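Local coordinates for protein methionine gamma-lyase (Trichomonas vaginalis, PDB 1PFF) that is a methionine gamma-lyase of the Cys/Met metabolism family of PLP-dependent enzymes, here assembled from four chains, at residues P126-P131 and M198-A203. Sequence-based numbering, arbitrary orientation.
Sequences PILTNP and MRVKRA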
ATOM      1  N   PRO A 126       8.017  22.542  10.568  1.00 11.18           N
ATOM      2  CA  PRO A 126       7.666  22.751  11.984  1.00 10.83           C
ATOM      3  C   PRO A 126       8.882  22.587  12.902  1.00 10.77           C
ATOM      4  O   PRO A 126       8.850  23.076  14.029  1.00 10.64           O
ATOM      5  CB  PRO A 126       6.652  21.636  12.267  1.00 10.76           C
ATOM      6  CG  PRO A 126       6.138  21.237  10.904  1.00 11.71           C
ATOM      7  CD  PRO A 126       7.339  21.353  10.011  1.00 10.98           C
ATOM      8  N   ILE A 127       9.936  21.934  12.411  1.00 10.05           N
ATOM      9  CA  ILE A 127      11.192  21.786  13.160  1.00  9.81           C
ATOM     10  C   ILE A 127      11.919  23.126  13.368  1.00  9.89           C
ATOM     11  O   ILE A 127      12.532  23.339  14.413  1.00 10.33           O
ATOM     12  CB  ILE A 127      12.142  20.735  12.480  1.00  9.54           C
ATOM     13  CG1 ILE A 127      11.446  19.381  12.290  1.00 10.04           C
ATOM     14  CG2 ILE A 127      13.454  20.547  13.277  1.00  9.28           C
ATOM     15  CD1 ILE A 127      10.817  18.786  13.579  1.00 10.44           C
ATOM     16  N   LEU A 128      11.825  24.038  12.399  1.00  9.44           N
ATOM     17  CA  LEU A 128      12.639  25.254  12.438  1.00  9.69           C
ATOM     18  C   LEU A 128      11.879  26.533  12.771  1.00  9.92           C
ATOM     19  O   LEU A 128      12.433  27.434  13.397  1.00  9.41           O
ATOM     20  CB  LEU A 128      13.394  25.424  11.123  1.00  9.26           C
ATOM     21  CG  LEU A 128      14.330  24.280  10.717  1.00  9.11           C
ATOM     22  CD1 LEU A 128      15.120  24.674   9.460  1.00 10.13           C
ATOM     23  CD2 LEU A 128      15.252  23.831  11.852  1.00  7.68           C
ATOM     24  N   THR A 129      10.622  26.605  12.334  1.00 10.07           N
ATOM     25  CA  THR A 129       9.763  27.766  12.574  1.00 10.58           C
ATOM     26  C   THR A 129       8.362  27.309  12.952  1.00 10.55           C
ATOM     27  O   THR A 129       7.818  26.385  12.347  1.00  9.78           O
ATOM     28  CB  THR A 129       9.712  28.653  11.297  1.00 10.88           C
ATOM     29  OG1 THR A 129      11.029  29.159  11.035  1.00 10.75           O
ATOM     30  CG2 THR A 129       8.869  29.936  11.514  1.00 10.24           C
ATOM     31  N   ASN A 130       7.775  27.973  13.948  1.00 10.94           N
ATOM     32  CA  ASN A 130       6.374  27.745  14.290  1.00 11.28           C
ATOM     33  C   ASN A 130       5.591  29.045  14.177  1.00 11.36           C
ATOM     34  O   ASN A 130       5.427  29.749  15.171  1.00 11.22           O
ATOM     35  CB  ASN A 130       6.262  27.145  15.696  1.00 11.72           C
ATOM     36  CG  ASN A 130       7.036  25.841  15.826  1.00 12.77           C
ATOM     37  OD1 ASN A 130       7.960  25.722  16.648  1.00 12.36           O
ATOM     38  ND2 ASN A 130       6.685  24.870  14.994  1.00 12.18           N
ATOM     39  N   PRO A 131       5.120  29.377  12.970  1.00 11.07           N
ATOM     40  CA  PRO A 131       4.481  30.680  12.737  1.00 11.33           C
ATOM     41  C   PRO A 131       3.287  30.949  13.651  1.00 11.40           C
ATOM     42  O   PRO A 131       3.042  32.118  13.981  1.00 10.78           O
ATOM     43  CB  PRO A 131       4.046  30.613  11.257  1.00 10.91           C
ATOM     44  CG  PRO A 131       4.982  29.583  10.643  1.00 11.08           C
ATOM     45  CD  PRO A 131       5.152  28.549  11.745  1.00 11.17           C
ATOM     46  N   MET A 198      15.504  14.730  12.458  1.00 12.50           N
ATOM     47  CA  MET A 198      16.807  14.326  11.945  1.00 12.77           C
ATOM     48  C   MET A 198      17.087  14.885  10.543  1.00 12.49           C
ATOM     49  O   MET A 198      18.139  15.469  10.300  1.00 12.04           O
ATOM     50  CB  MET A 198      16.880  12.791  11.951  1.00 13.28           C
ATOM     51  CG  MET A 198      18.125  12.171  11.348  1.00 17.06           C
ATOM     52  SD  MET A 198      17.748  10.421  10.991  1.00 24.27           S
ATOM     53  CE  MET A 198      17.022  10.534   9.395  1.00 21.32           C
ATOM     54  N   ARG A 199      16.144  14.699   9.626  1.00 12.47           N
ATOM     55  CA  ARG A 199      16.347  15.083   8.226  1.00 12.26           C
ATOM     56  C   ARG A 199      16.419  16.601   8.041  1.00 12.26           C
ATOM     57  O   ARG A 199      17.238  17.106   7.261  1.00 12.43           O
ATOM     58  CB  ARG A 199      15.236  14.482   7.354  1.00 12.90           C
ATOM     59  CG  ARG A 199      15.469  12.994   6.988  1.00 13.47           C
ATOM     60  CD  ARG A 199      14.358  12.334   6.153  1.00 14.56           C
ATOM     61  NE  ARG A 199      13.073  12.278   6.860  1.00 14.13           N
ATOM     62  CZ  ARG A 199      12.089  13.165   6.699  1.00 14.75           C
ATOM     63  NH1 ARG A 199      12.246  14.189   5.860  1.00 13.85           N
ATOM     64  NH2 ARG A 199      10.957  13.032   7.376  1.00 13.20           N
ATOM     65  N   VAL A 200      15.560  17.329   8.749  1.00 11.58           N
ATOM     66  CA  VAL A 200      15.539  18.784   8.636  1.00 11.96           C
ATOM     67  C   VAL A 200      16.812  19.405   9.205  1.00 11.78           C
ATOM     68  O   VAL A 200      17.422  20.281   8.573  1.00 12.06           O
ATOM     69  CB  VAL A 200      14.285  19.387   9.282  1.00 11.94           C
ATOM     70  CG1 VAL A 200      14.454  20.904   9.539  1.00 12.60           C
ATOM     71  CG2 VAL A 200      13.091  19.153   8.378  1.00 13.98           C
ATOM     72  N   LYS A 201      17.230  18.924  10.372  1.00 11.61           N
ATOM     73  CA  LYS A 201      18.397  19.482  11.046  1.00 11.96           C
ATOM     74  C   LYS A 201      19.715  19.140  10.358  1.00 12.14           C
ATOM     75  O   LYS A 201      20.568  20.015  10.180  1.00 11.62           O
ATOM     76  CB  LYS A 201      18.400  19.075  12.528  1.00 12.42           C
ATOM     77  CG  LYS A 201      17.198  19.663  13.291  1.00 12.93           C
ATOM     78  CD  LYS A 201      17.287  19.429  14.795  1.00 16.65           C
ATOM     79  CE  LYS A 201      16.298  20.334  15.521  1.00 17.67           C
ATOM     80  NZ  LYS A 201      15.923  19.788  16.841  1.00 16.58           N
ATOM     81  N   ARG A 202      19.884  17.887   9.945  1.00 12.65           N
ATOM     82  CA  ARG A 202      21.094  17.529   9.184  1.00 13.18           C
ATOM     83  C   ARG A 202      21.184  18.279   7.854  1.00 12.88           C
ATOM     84  O   ARG A 202      22.262  18.753   7.489  1.00 12.81           O
ATOM     85  CB  ARG A 202      21.219  16.022   8.957  1.00 13.71           C
ATOM     86  CG  ARG A 202      22.571  15.612   8.295  1.00 18.04           C
ATOM     87  CD  ARG A 202      23.767  15.564   9.260  1.00 23.50           C
ATOM     88  NE  ARG A 202      24.018  14.195   9.730  1.00 29.74           N
ATOM     89  CZ  ARG A 202      24.382  13.861  10.970  1.00 32.20           C
ATOM     90  NH1 ARG A 202      24.562  14.789  11.901  1.00 33.19           N
ATOM     91  NH2 ARG A 202      24.570  12.583  11.285  1.00 34.50           N
ATOM     92  N   ALA A 203      20.069  18.381   7.129  1.00 12.58           N
ATOM     93  CA  ALA A 203      20.079  19.156   5.876  1.00 12.68           C
ATOM     94  C   ALA A 203      20.442  20.624   6.112  1.00 12.47           C
ATOM     95  O   ALA A 203      21.240  21.194   5.356  1.00 12.41           O
ATOM     96  CB  ALA A 203      18.751  19.044   5.149  1.00 12.43           C
TER
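Val200 presses its CG1 methyl between Ile127 and Leu128, with Val200 CG1 lying 3.7 Å from Ile127 CB. Leu128 comes tip to tip at the same methyl, Leu128 CG standing 3.6 Å from Val200 CG1 with the CD1 and CD2 methyls splayed on it. Val200 holds CG1 anti to its backbone N (chi1 163°), which aims that branch at the two residues. A short beta-branched side chain suits this place, where the CA atoms of Ile127 and Val200 are 7.0 Å apart. Ile127 also serves a second neighbour: Ile127 CG2 touches the aliphatic part of Lys201, 3.6 Å from Lys201 CE, the two side chains crossing at about a right angle. Lysine suits this partly exposed place because its methylenes pack on isoleucine while the extended chain carries NZ onward to a salt bridge with Asp197. No hydrogen bond joins the segments; the contact is apolar packing. It sets the short helix 125-128, which follows strand 116-120 of the large seven-stranded mixed sheet, against the long helix 183-216, within a chain of the PLP-dependent aminotransferase clan. Behind the contact, Asn130 ND2 meets a lone pair of Pro126 O at 3.0 Å, though the bond is bent (138°) and the oxygen tilted from the asparagine amide plane. Farther out, the backbone of Leu128 hydrogen-bonds with Lys242, and Ile127 packs on Leu10 of helix 2-11.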